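Local coordinates for translation initiation factor eIF2b-like protein (Chaetomium thermophilum, PDB 4ZEM) that serves as the beta subunit of eIF2B, the guanine nucleotide exchange factor for eIF2, and so probably takes part in the initiation of translation, at residues Q55-S60 / E162-I167; A26-L31 / G76-R81; Q51-V56 / Y70-A75; E86-N91 / G306-C311. All coordinates share one frame; numbering follows the deposited sequence.

Contact 1 (Q55-S60 / E162-I167); sequences QVVAKS and EVMDGI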
loop_
_atom_site.group_PDB
_atom_site.type_symbol
_atom_site.label_atom_id
_atom_site.label_comp_id
_atom_site.label_asym_id
_atom_site.label_seq_id
_atom_site.Cartn_x
_atom_site.Cartn_y
_atom_site.Cartn_z
ATOM N N GLN A 55 0.314 -15.656 9.876
ATOM C CA GLN A 55 0.187 -16.435 11.096
ATOM C C GLN A 55 -1.198 -17.073 11.184
ATOM O O GLN A 55 -1.360 -18.155 11.749
ATOM C CB GLN A 55 0.425 -15.547 12.317
ATOM C CG GLN A 55 1.881 -15.284 12.620
ATOM C CD GLN A 55 2.682 -16.550 12.840
ATOM O OE1 GLN A 55 2.225 -17.486 13.496
ATOM N NE2 GLN A 55 3.893 -16.583 12.291
ATOM N N VAL A 56 -2.190 -16.402 10.606
ATOM C CA VAL A 56 -3.534 -16.960 10.501
ATOM C C VAL A 56 -3.522 -18.205 9.619
ATOM O O VAL A 56 -4.106 -19.226 9.967
ATOM C CB VAL A 56 -4.528 -15.920 9.939
ATOM C CG1 VAL A 56 -5.856 -16.564 9.596
ATOM C CG2 VAL A 56 -4.719 -14.788 10.930
ATOM N N VAL A 57 -2.832 -18.122 8.487
ATOM C CA VAL A 57 -2.697 -19.264 7.590
ATOM C C VAL A 57 -1.986 -20.406 8.313
ATOM O O VAL A 57 -2.378 -21.565 8.202
ATOM C CB VAL A 57 -1.933 -18.897 6.300
ATOM C CG1 VAL A 57 -1.665 -20.141 5.464
ATOM C CG2 VAL A 57 -2.723 -17.875 5.496
ATOM N N ALA A 58 -0.944 -20.061 9.060
ATOM C CA ALA A 58 -0.133 -21.049 9.765
ATOM C C ALA A 58 -0.812 -21.695 10.979
ATOM O O ALA A 58 -0.765 -22.908 11.137
ATOM C CB ALA A 58 1.180 -20.414 10.200
ATOM N N LYS A 59 -1.414 -20.889 11.847
ATOM C CA LYS A 59 -1.913 -21.393 13.123
ATOM C C LYS A 59 -3.419 -21.654 13.232
ATOM O O LYS A 59 -3.835 -22.426 14.092
ATOM C CB LYS A 59 -1.495 -20.441 14.242
ATOM C CG LYS A 59 0.008 -20.245 14.359
ATOM C CD LYS A 59 0.342 -19.415 15.586
ATOM C CE LYS A 59 1.817 -19.493 15.937
ATOM N NZ LYS A 59 2.074 -18.980 17.313
ATOM N N SER A 60 -4.243 -21.006 12.410
ATOM C CA SER A 60 -5.690 -21.232 12.504
ATOM C C SER A 60 -6.059 -22.657 12.065
ATOM O O SER A 60 -5.274 -23.331 11.397
ATOM C CB SER A 60 -6.463 -20.195 11.686
ATOM O OG SER A 60 -6.414 -20.488 10.302
ATOM N N GLU A 162 2.708 -23.349 0.699
ATOM C CA GLU A 162 2.814 -22.506 -0.486
ATOM C C GLU A 162 2.200 -21.118 -0.267
ATOM O O GLU A 162 2.731 -20.113 -0.745
ATOM C CB GLU A 162 2.157 -23.196 -1.683
ATOM C CG GLU A 162 2.928 -23.046 -2.991
ATOM C CD GLU A 162 4.266 -23.780 -2.992
ATOM O OE1 GLU A 162 4.994 -23.671 -4.001
ATOM O OE2 GLU A 162 4.596 -24.464 -1.998
ATOM N N VAL A 163 1.083 -21.067 0.453
ATOM C CA VAL A 163 0.424 -19.799 0.754
ATOM C C VAL A 163 1.282 -18.915 1.649
ATOM O O VAL A 163 1.403 -17.711 1.411
ATOM C CB VAL A 163 -0.949 -20.017 1.422
ATOM C CG1 VAL A 163 -1.488 -18.709 1.989
ATOM C CG2 VAL A 163 -1.927 -20.616 0.429
ATOM N N MET A 164 1.891 -19.514 2.667
ATOM C CA MET A 164 2.750 -18.763 3.572
ATOM C C MET A 164 3.928 -18.142 2.824
ATOM O O MET A 164 4.303 -16.992 3.070
ATOM C CB MET A 164 3.264 -19.674 4.693
ATOM C CG MET A 164 2.208 -20.090 5.709
ATOM S SD MET A 164 2.796 -21.279 6.945
ATOM C CE MET A 164 4.118 -20.356 7.720
ATOM N N ASP A 165 4.493 -18.905 1.895
ATOM C CA ASP A 165 5.558 -18.417 1.029
ATOM C C ASP A 165 5.106 -17.207 0.205
ATOM O O ASP A 165 5.828 -16.211 0.092
ATOM C CB ASP A 165 6.055 -19.548 0.127
ATOM C CG ASP A 165 7.119 -20.401 0.805
ATOM O OD1 ASP A 165 7.652 -19.968 1.849
ATOM O OD2 ASP A 165 7.421 -21.503 0.303
ATOM N N GLY A 166 3.913 -17.302 -0.372
ATOM C CA GLY A 166 3.363 -16.239 -1.195
ATOM C C GLY A 166 3.143 -14.973 -0.392
ATOM O O GLY A 166 3.342 -13.856 -0.895
ATOM N N ILE A 167 2.722 -15.145 0.861
ATOM C CA ILE A 167 2.521 -14.014 1.760
ATOM C C ILE A 167 3.850 -13.334 2.097
ATOM O O ILE A 167 3.905 -12.110 2.239
ATOM C CB ILE A 167 1.804 -14.447 3.052
ATOM C CG1 ILE A 167 0.411 -14.992 2.720
ATOM C CG2 ILE A 167 1.663 -13.272 4.009
ATOM C CD1 ILE A 167 -0.443 -15.273 3.945
#

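Contact 2 (A26-L31 / G76-R81); sequences ASIESL and GARLAR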
loop_
_atom_site.group_PDB
_atom_site.type_symbol
_atom_site.label_atom_id
_atom_site.label_comp_id
_atom_site.label_asym_id
_atom_site.label_seq_id
_atom_site.Cartn_x
_atom_site.Cartn_y
_atom_site.Cartn_z
ATOM N N ALA A 26 -3.918 -13.909 20.584
ATOM C CA ALA A 26 -3.156 -12.885 21.276
ATOM C C ALA A 26 -2.465 -11.937 20.285
ATOM O O ALA A 26 -2.473 -10.723 20.483
ATOM C CB ALA A 26 -2.141 -13.524 22.208
ATOM N N SER A 27 -1.886 -12.484 19.215
ATOM C CA SER A 27 -1.244 -11.660 18.184
ATOM C C SER A 27 -2.235 -10.733 17.487
ATOM O O SER A 27 -1.947 -9.554 17.275
ATOM C CB SER A 27 -0.547 -12.531 17.132
ATOM O OG SER A 27 0.389 -13.418 17.719
ATOM N N ILE A 28 -3.403 -11.269 17.144
ATOM C CA ILE A 28 -4.442 -10.489 16.480
ATOM C C ILE A 28 -4.891 -9.353 17.393
ATOM O O ILE A 28 -5.013 -8.211 16.959
ATOM C CB ILE A 28 -5.666 -11.358 16.096
ATOM C CG1 ILE A 28 -5.254 -12.511 15.176
ATOM C CG2 ILE A 28 -6.737 -10.512 15.418
ATOM C CD1 ILE A 28 -6.412 -13.421 14.773
ATOM N N GLU A 29 -5.116 -9.672 18.664
ATOM C CA GLU A 29 -5.590 -8.684 19.631
ATOM C C GLU A 29 -4.555 -7.601 19.946
ATOM O O GLU A 29 -4.911 -6.443 20.162
ATOM C CB GLU A 29 -6.018 -9.374 20.925
ATOM C CG GLU A 29 -6.983 -8.549 21.755
ATOM C CD GLU A 29 -8.172 -8.062 20.945
ATOM O OE1 GLU A 29 -8.527 -6.869 21.065
ATOM O OE2 GLU A 29 -8.757 -8.873 20.195
ATOM N N SER A 30 -3.282 -7.980 19.992
ATOM C CA SER A 30 -2.204 -7.011 20.179
ATOM C C SER A 30 -2.149 -6.031 19.010
ATOM O O SER A 30 -1.977 -4.829 19.205
ATOM C CB SER A 30 -0.853 -7.710 20.344
ATOM O OG SER A 30 -0.966 -8.865 21.154
ATOM N N LEU A 31 -2.279 -6.552 17.792
ATOM C CA LEU A 31 -2.261 -5.700 16.608
ATOM C C LEU A 31 -3.472 -4.770 16.597
ATOM O O LEU A 31 -3.352 -3.597 16.248
ATOM C CB LEU A 31 -2.230 -6.537 15.327
ATOM C CG LEU A 31 -2.018 -5.762 14.021
ATOM C CD1 LEU A 31 -0.949 -4.686 14.181
ATOM C CD2 LEU A 31 -1.685 -6.694 12.862
ATOM N N GLY A 76 -9.080 -10.422 8.765
ATOM C CA GLY A 76 -8.884 -9.186 8.033
ATOM C C GLY A 76 -9.958 -8.167 8.358
ATOM O O GLY A 76 -9.683 -6.971 8.469
ATOM N N ALA A 77 -11.186 -8.648 8.508
ATOM C CA ALA A 77 -12.325 -7.794 8.822
ATOM C C ALA A 77 -12.156 -7.117 10.181
ATOM O O ALA A 77 -12.490 -5.944 10.348
ATOM C CB ALA A 77 -13.608 -8.602 8.786
ATOM N N ARG A 78 -11.655 -7.879 11.148
ATOM C CA ARG A 78 -11.427 -7.393 12.508
ATOM C C ARG A 78 -10.365 -6.298 12.539
ATOM O O ARG A 78 -10.522 -5.273 13.204
ATOM C CB ARG A 78 -10.993 -8.559 13.395
ATOM C CG ARG A 78 -12.088 -9.559 13.665
ATOM C CD ARG A 78 -11.642 -10.669 14.603
ATOM N NE ARG A 78 -11.164 -10.199 15.897
ATOM C CZ ARG A 78 -10.574 -10.989 16.791
ATOM N NH1 ARG A 78 -10.164 -10.498 17.954
ATOM N NH2 ARG A 78 -10.393 -12.275 16.516
ATOM N N LEU A 79 -9.277 -6.536 11.820
ATOM C CA LEU A 79 -8.188 -5.583 11.728
ATOM C C LEU A 79 -8.652 -4.312 11.038
ATOM O O LEU A 79 -8.303 -3.214 11.440
ATOM C CB LEU A 79 -7.019 -6.198 10.972
ATOM C CG LEU A 79 -6.407 -7.422 11.642
ATOM C CD1 LEU A 79 -5.443 -8.130 10.711
ATOM C CD2 LEU A 79 -5.721 -7.033 12.937
ATOM N N ALA A 80 -9.448 -4.472 9.992
ATOM C CA ALA A 80 -9.964 -3.341 9.244
ATOM C C ALA A 80 -10.849 -2.483 10.124
ATOM O O ALA A 80 -10.823 -1.262 10.045
ATOM C CB ALA A 80 -10.741 -3.823 8.034
ATOM N N ARG A 81 -11.640 -3.141 10.958
ATOM C CA ARG A 81 -12.555 -2.460 11.861
ATOM C C ARG A 81 -11.820 -1.589 12.874
ATOM O O ARG A 81 -12.270 -0.498 13.203
ATOM C CB ARG A 81 -13.450 -3.474 12.571
ATOM C CG ARG A 81 -14.742 -2.888 13.111
ATOM C CD ARG A 81 -15.603 -3.961 13.755
ATOM N NE ARG A 81 -14.882 -4.686 14.797
ATOM C CZ ARG A 81 -15.397 -5.688 15.499
ATOM N NH1 ARG A 81 -14.669 -6.291 16.427
ATOM N NH2 ARG A 81 -16.640 -6.085 15.271
#

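Contact 3 (Q51-V56 / Y70-A75); sequences QLLRQV and YRVQTA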
loop_
_atom_site.group_PDB
_atom_site.type_symbol
_atom_site.label_atom_id
_atom_site.label_comp_id
_atom_site.label_asym_id
_atom_site.label_seq_id
_atom_site.Cartn_x
_atom_site.Cartn_y
_atom_site.Cartn_z
ATOM N N GLN A 51 1.921 -9.981 7.847
ATOM C CA GLN A 51 2.520 -10.881 8.823
ATOM C C GLN A 51 1.482 -11.576 9.700
ATOM O O GLN A 51 1.612 -12.768 10.008
ATOM C CB GLN A 51 3.523 -10.118 9.693
ATOM C CG GLN A 51 4.919 -10.101 9.109
ATOM C CD GLN A 51 5.851 -9.161 9.834
ATOM O OE1 GLN A 51 5.452 -8.078 10.258
ATOM N NE2 GLN A 51 7.104 -9.572 9.985
ATOM N N LEU A 52 0.462 -10.832 10.115
ATOM C CA LEU A 52 -0.607 -11.399 10.931
ATOM C C LEU A 52 -1.393 -12.430 10.116
ATOM O O LEU A 52 -1.732 -13.502 10.625
ATOM C CB LEU A 52 -1.528 -10.290 11.460
ATOM C CG LEU A 52 -2.616 -10.633 12.493
ATOM C CD1 LEU A 52 -3.873 -11.259 11.874
ATOM C CD2 LEU A 52 -2.049 -11.511 13.603
ATOM N N LEU A 53 -1.688 -12.099 8.860
ATOM C CA LEU A 53 -2.428 -13.006 7.986
ATOM C C LEU A 53 -1.629 -14.280 7.725
ATOM O O LEU A 53 -2.196 -15.369 7.618
ATOM C CB LEU A 53 -2.787 -12.318 6.668
ATOM C CG LEU A 53 -3.849 -11.221 6.790
ATOM C CD1 LEU A 53 -4.296 -10.748 5.413
ATOM C CD2 LEU A 53 -5.040 -11.706 7.619
ATOM N N ARG A 54 -0.309 -14.142 7.645
ATOM C CA ARG A 54 0.565 -15.298 7.492
ATOM C C ARG A 54 0.438 -16.239 8.690
ATOM O O ARG A 54 0.440 -17.465 8.540
ATOM C CB ARG A 54 2.017 -14.861 7.331
ATOM C CG ARG A 54 2.953 -15.986 6.929
ATOM C CD ARG A 54 4.375 -15.486 6.775
ATOM N NE ARG A 54 5.305 -16.577 6.517
ATOM C CZ ARG A 54 6.018 -17.186 7.458
ATOM N NH1 ARG A 54 5.913 -16.804 8.723
ATOM N NH2 ARG A 54 6.841 -18.172 7.129
ATOM N N GLN A 55 0.314 -15.656 9.876
ATOM C CA GLN A 55 0.187 -16.435 11.096
ATOM C C GLN A 55 -1.198 -17.073 11.184
ATOM O O GLN A 55 -1.360 -18.155 11.749
ATOM C CB GLN A 55 0.425 -15.547 12.317
ATOM C CG GLN A 55 1.881 -15.284 12.620
ATOM C CD GLN A 55 2.682 -16.550 12.840
ATOM O OE1 GLN A 55 2.225 -17.486 13.496
ATOM N NE2 GLN A 55 3.893 -16.583 12.291
ATOM N N VAL A 56 -2.190 -16.402 10.606
ATOM C CA VAL A 56 -3.534 -16.960 10.501
ATOM C C VAL A 56 -3.522 -18.205 9.619
ATOM O O VAL A 56 -4.106 -19.226 9.967
ATOM C CB VAL A 56 -4.528 -15.920 9.939
ATOM C CG1 VAL A 56 -5.856 -16.564 9.596
ATOM C CG2 VAL A 56 -4.719 -14.788 10.930
ATOM N N TYR A 70 -12.256 -18.158 4.667
ATOM C CA TYR A 70 -13.121 -17.619 5.704
ATOM C C TYR A 70 -12.266 -17.098 6.859
ATOM O O TYR A 70 -12.543 -16.033 7.413
ATOM C CB TYR A 70 -14.121 -18.673 6.200
ATOM C CG TYR A 70 -14.967 -18.200 7.361
ATOM C CD1 TYR A 70 -16.203 -17.606 7.138
ATOM C CD2 TYR A 70 -14.526 -18.326 8.675
ATOM C CE1 TYR A 70 -16.976 -17.158 8.187
ATOM C CE2 TYR A 70 -15.291 -17.876 9.733
ATOM C CZ TYR A 70 -16.519 -17.296 9.484
ATOM O OH TYR A 70 -17.292 -16.853 10.534
ATOM N N ARG A 71 -11.226 -17.852 7.213
ATOM C CA ARG A 71 -10.347 -17.477 8.318
ATOM C C ARG A 71 -9.642 -16.157 8.064
ATOM O O ARG A 71 -9.620 -15.277 8.924
ATOM C CB ARG A 71 -9.290 -18.556 8.560
ATOM C CG ARG A 71 -9.815 -19.796 9.230
ATOM C CD ARG A 71 -10.529 -19.439 10.505
ATOM N NE ARG A 71 -10.971 -20.621 11.227
ATOM C CZ ARG A 71 -11.785 -20.577 12.271
ATOM N NH1 ARG A 71 -12.235 -19.405 12.695
ATOM N NH2 ARG A 71 -12.147 -21.694 12.885
ATOM N N VAL A 72 -9.070 -16.031 6.873
ATOM C CA VAL A 72 -8.342 -14.832 6.487
ATOM C C VAL A 72 -9.261 -13.623 6.408
ATOM O O VAL A 72 -8.913 -12.529 6.864
ATOM C CB VAL A 72 -7.619 -15.037 5.144
ATOM C CG1 VAL A 72 -7.026 -13.730 4.647
ATOM C CG2 VAL A 72 -6.532 -16.094 5.302
ATOM N N GLN A 73 -10.441 -13.824 5.834
ATOM C CA GLN A 73 -11.384 -12.730 5.677
ATOM C C GLN A 73 -11.901 -12.243 7.028
ATOM O O GLN A 73 -12.035 -11.039 7.252
ATOM C CB GLN A 73 -12.547 -13.152 4.784
ATOM C CG GLN A 73 -13.805 -12.362 5.048
ATOM C CD GLN A 73 -14.815 -12.478 3.935
ATOM O OE1 GLN A 73 -14.574 -13.138 2.922
ATOM N NE2 GLN A 73 -15.950 -11.817 4.107
ATOM N N THR A 74 -12.185 -13.179 7.928
ATOM C CA THR A 74 -12.649 -12.830 9.264
ATOM C C THR A 74 -11.603 -12.056 10.066
ATOM O O THR A 74 -11.921 -11.060 10.722
ATOM C CB THR A 74 -13.057 -14.078 10.060
ATOM O OG1 THR A 74 -13.997 -14.844 9.298
ATOM C CG2 THR A 74 -13.693 -13.671 11.371
ATOM N N ALA A 75 -10.358 -12.525 10.030
ATOM C CA ALA A 75 -9.276 -11.837 10.726
ATOM C C ALA A 75 -9.032 -10.470 10.095
ATOM O O ALA A 75 -8.809 -9.484 10.798
ATOM C CB ALA A 75 -8.008 -12.670 10.710
#

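Contact 4 (E86-N91 / G306-C311); sequences EPVIGN and GVYKFC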
loop_
_atom_site.group_PDB
_atom_site.type_symbol
_atom_site.label_atom_id
_atom_site.label_comp_id
_atom_site.label_asym_id
_atom_site.label_seq_id
_atom_site.Cartn_x
_atom_site.Cartn_y
_atom_site.Cartn_z
ATOM N N GLU A 86 -7.701 3.500 7.651
ATOM C CA GLU A 86 -6.634 2.901 6.836
ATOM C C GLU A 86 -7.135 1.936 5.756
ATOM O O GLU A 86 -7.476 0.793 6.052
ATOM C CB GLU A 86 -5.645 2.155 7.741
ATOM C CG GLU A 86 -5.007 3.006 8.833
ATOM C CD GLU A 86 -4.027 4.041 8.293
ATOM O OE1 GLU A 86 -3.694 3.982 7.090
ATOM O OE2 GLU A 86 -3.592 4.913 9.077
ATOM N N PRO A 87 -7.124 2.372 4.487
ATOM C CA PRO A 87 -7.675 1.508 3.436
ATOM C C PRO A 87 -6.698 0.468 2.890
ATOM O O PRO A 87 -7.117 -0.430 2.155
ATOM C CB PRO A 87 -8.048 2.507 2.334
ATOM C CG PRO A 87 -7.165 3.724 2.572
ATOM C CD PRO A 87 -6.529 3.604 3.940
ATOM N N VAL A 88 -5.421 0.573 3.245
ATOM C CA VAL A 88 -4.435 -0.394 2.778
ATOM C C VAL A 88 -4.656 -1.770 3.421
ATOM O O VAL A 88 -4.297 -2.796 2.840
ATOM C CB VAL A 88 -2.990 0.090 3.043
ATOM C CG1 VAL A 88 -2.657 0.064 4.539
ATOM C CG2 VAL A 88 -2.013 -0.757 2.270
ATOM N N ILE A 89 -5.248 -1.787 4.614
ATOM C CA ILE A 89 -5.518 -3.040 5.320
ATOM C C ILE A 89 -6.381 -3.965 4.468
ATOM O O ILE A 89 -6.043 -5.133 4.267
ATOM C CB ILE A 89 -6.215 -2.789 6.668
ATOM C CG1 ILE A 89 -5.314 -1.958 7.583
ATOM C CG2 ILE A 89 -6.589 -4.108 7.341
ATOM C CD1 ILE A 89 -5.996 -1.467 8.849
ATOM N N GLY A 90 -7.470 -3.421 3.932
ATOM C CA GLY A 90 -8.349 -4.176 3.060
ATOM C C GLY A 90 -7.645 -4.696 1.817
ATOM O O GLY A 90 -7.908 -5.818 1.381
ATOM N N ASN A 91 -6.750 -3.890 1.248
ATOM C CA ASN A 91 -6.003 -4.303 0.060
ATOM C C ASN A 91 -5.153 -5.541 0.308
ATOM O O ASN A 91 -5.140 -6.469 -0.498
ATOM C CB ASN A 91 -5.108 -3.176 -0.441
ATOM C CG ASN A 91 -5.887 -1.945 -0.845
ATOM O OD1 ASN A 91 -7.104 -1.995 -1.033
ATOM N ND2 ASN A 91 -5.185 -0.827 -0.994
ATOM N N GLY A 306 2.529 2.674 -4.506
ATOM C CA GLY A 306 2.813 1.272 -4.738
ATOM C C GLY A 306 1.502 0.564 -5.008
ATOM O O GLY A 306 0.448 1.014 -4.555
ATOM N N VAL A 307 1.565 -0.532 -5.758
ATOM C CA VAL A 307 0.375 -1.277 -6.165
ATOM C C VAL A 307 -0.427 -1.801 -4.966
ATOM O O VAL A 307 -1.652 -1.914 -5.034
ATOM C CB VAL A 307 0.770 -2.446 -7.106
ATOM C CG1 VAL A 307 -0.416 -3.326 -7.443
ATOM C CG2 VAL A 307 1.398 -1.889 -8.374
ATOM N N TYR A 308 0.254 -2.096 -3.863
ATOM C CA TYR A 308 -0.443 -2.555 -2.667
ATOM C C TYR A 308 -1.396 -1.483 -2.115
ATOM O O TYR A 308 -2.292 -1.788 -1.333
ATOM C CB TYR A 308 0.547 -3.012 -1.581
ATOM C CG TYR A 308 1.311 -1.923 -0.870
ATOM C CD1 TYR A 308 0.895 -1.460 0.370
ATOM C CD2 TYR A 308 2.465 -1.371 -1.424
ATOM C CE1 TYR A 308 1.594 -0.473 1.039
ATOM C CE2 TYR A 308 3.174 -0.376 -0.761
ATOM C CZ TYR A 308 2.732 0.068 0.468
ATOM O OH TYR A 308 3.423 1.057 1.133
ATOM N N LYS A 309 -1.193 -0.229 -2.504
ATOM C CA LYS A 309 -2.114 0.823 -2.096
ATOM C C LYS A 309 -3.281 1.012 -3.083
ATOM O O LYS A 309 -4.148 1.863 -2.876
ATOM C CB LYS A 309 -1.339 2.127 -1.882
ATOM C CG LYS A 309 -0.242 1.930 -0.849
ATOM C CD LYS A 309 -0.103 3.050 0.159
ATOM C CE LYS A 309 0.898 4.092 -0.270
ATOM N NZ LYS A 309 1.142 5.054 0.842
ATOM N N PHE A 310 -3.314 0.204 -4.139
ATOM C CA PHE A 310 -4.434 0.220 -5.087
ATOM C C PHE A 310 -5.693 -0.419 -4.496
ATOM O O PHE A 310 -5.745 -1.640 -4.325
ATOM C CB PHE A 310 -4.070 -0.519 -6.375
ATOM C CG PHE A 310 -3.275 0.300 -7.354
ATOM C CD1 PHE A 310 -2.252 1.131 -6.926
ATOM C CD2 PHE A 310 -3.554 0.235 -8.710
ATOM C CE1 PHE A 310 -1.518 1.883 -7.835
ATOM C CE2 PHE A 310 -2.827 0.983 -9.620
ATOM C CZ PHE A 310 -1.808 1.811 -9.180
ATOM N N CYS A 311 -6.715 0.386 -4.207
ATOM C CA CYS A 311 -7.968 -0.157 -3.689
ATOM C C CYS A 311 -8.873 -0.535 -4.856
ATOM O O CYS A 311 -9.125 0.288 -5.733
ATOM C CB CYS A 311 -8.678 0.860 -2.791
ATOM S SG CYS A 311 -7.802 1.296 -1.278
#

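Contact 1 (Q55-S60 / E162-I167)
Met164 and Val57 run alongside each other, pointing opposite ways, where helix 154-182 passes helix 43-59, and the methionine is the side chain to follow. Leaving CB, its chain turns CG away from the carbonyl carbon and beside the backbone N (chi1 -71°), which brings CG alongside the valine, 3.9 Å from Val57 CG1. The extended second torsion then carries the sulfur on to the neighbouring residue: Met164 SD stands 3.7 Å from Ala58 CB. A bend at the last torsion (chi3 60°) keeps the terminal methyl on that same small partner, with Met164 CE 3.8 Å from Ala58 CB, while the methyl also packs against Arg54 of helix 43-59. The methionine therefore drapes over an alanine that is only partly buried.

Deeper in, Val57 uses both of its branches. Its CG1 lies 3.8 Å from Val163 CG1, the two valines meeting at a slant, and its CG2 lies 3.8 Å from Ile167 CD1, the tip of an outstretched chain. Val163, Met164 and Ile167 thus all pack on Val57 from the facing helix, and Leu68 of helix 65-82 touches it too. With short-segment axes 9.5 Å apart at closest and their directions 165° apart, this is the nearly antiparallel, wholly apolar packing characteristic of a helical bundle, here made by helices far apart in sequence.

Contact 2 (A26-L31 / G76-R81)
Ile28 covers one face of the Arg78 guanidinium while Glu29 meets its edge. The face is taken by a methyl group: Ile28 CG2 sits 4.1 Å from Arg78 CZ, over the centre of the group, the two side chains meeting at about a right angle. At the edge, in the plane, Glu29 OE2 forms a salt bridge with Arg78 NH1 at 3.1 Å. The carboxylate and guanidinium planes are tilted by only 26°, although the chains that carry them cross steeply. Both chains bend to get there, Glu29 at its second torsion (chi2 52°) and Arg78 at its third. NH1 has a second salt-bridge partner in Glu25, so two carboxylates share this nitrogen and would be expected to stabilise the positive charge.

Beside the ion pair the contact turns apolar. Leu79 lies crosswise to Leu31, with Leu79 CD2 4.1 Å from Leu31 CD2, and the same methyl is 4.4 Å from Ile28 CG2. Leu52 of helix 43-59 touches all three of these side chains. The two short segments run 21° from parallel at a closest axis distance of 10.3 Å, an arrangement typical of alternate helices of an up-down bundle, 24-37 and 65-82, with 43-59 running the other way between them in sequence.

Contact 3 (Q51-V56 / Y70-A75)
Val56 and Ala75 make the shortest of the purely aliphatic contacts here, with Val56 CG2 3.9 Å from Ala75 CB. Leu53 adds its forked end: CD1 and CD2 both lie 4.1 Å from Val72 CG1, so that the valine methyl is met by the two prongs together, the side chains crossing at about a right angle. Leu53 CG is directed away from the carbonyl carbon and beside the backbone N (chi1 -70°), which brings the fork round to the facing helix although the side chain does not set out straight at it. Looser contacts of the same class join Val56 CG1 to Val72 CG2 and Leu53 CD2 to Ala75 CB, each at 4.4 Å.

A second kind of contact is between methyls and main chain. Val56 CG1 approaches Arg71 O at 4.0 Å, and Leu53 CD2 comes equally near Val72 O, again 4.0 Å. Close to these backbone atoms, Val56 CG1 also touches Arg71 CB, but the rest of that arginine leads away, and its NE is hydrogen-bonded to Lys61 O. Between the two segments themselves the contact is apolar.

The axes of segments 51-56 and 70-75 come within 9.8 Å, their directions 144° apart; the consecutive helices 43-59 and 65-82 form an antiparallel hairpin. Helix 88-104 closes one flank, its Val96 touching both Leu53 and Val72, and helix 24-37 approaches Val56 through Leu24.

Contact 4 (E86-N91 / G306-C311)
Asn91 donates through ND2 to Tyr308 O, joining the first turns of helix 88-104 to the loop that follows strand 301-304 of the Rossmann-like sheet. This bond, 3.1 Å from Asn91 ND2 to Tyr308 O, is bent to 145° at the hydrogen, and the donor lies 27° off the carbonyl plane. The amide is placed by a chi1 of -61°, which sets CG beside the backbone N and aims it into the loop. A second, weak bond runs from Asn91 ND2 to Cys311 SG at 3.4 Å. One buried nitrogen therefore serves two acceptors, one on either side of the chain's turn from Tyr308 to Cys311. The amide oxygen rests against the far end of that turn, Asn91 OD1 being 3.3 Å from Cys311 CA.

The loop has further partners. Residues 307-309 form a short 3-10 turn, Lys309 and Cys311 make backbone hydrogen bonds with Val275, and the Lys309 ammonium forms a salt bridge with Asp43 of helix 43-59. Phe310 sets off away from helix 88-104 and packs on helix 372-379.

Outside the polar centre the packing is apolar. Pro87 CB is 3.8 Å from Cys311 SG, so the sulfur that accepts the weak bond also meets the proline ring. On the other flank a methyl of Val88 meets the tyrosine at its edge, near the ring plane, with Val88 CG2 3.5 Å from Tyr308 CD1. One face of that ring is occupied by the next residue in the chain, Lys309 CG lying 3.5 Å above the Tyr308 ring plane, near its border.

How the contacts relate
Contacts 1, 2 and 3 belong to one helical bundle, and contact 4 ties that bundle to the Rossmann-like part of the chain. Contacts 1 and 3 share helix 43-59, with Gln55 and Val56 in common, and their centres are about 8 Å apart. Contacts 2 and 3 share helix 65-82; their centres lie about 9 Å apart, and they meet through Leu52, as in Leu52 CD1 to Leu79 CD1 at 3.7 Å. Contact 4, with its centre about 4 Å from that of the chain, is about 17 Å from contact 2 between centres, yet Ile89 CD1 still reaches Leu79 O at 3.9 Å. Contacts 1 and 4 are the most widely separated pair, with centres about 20 Å apart.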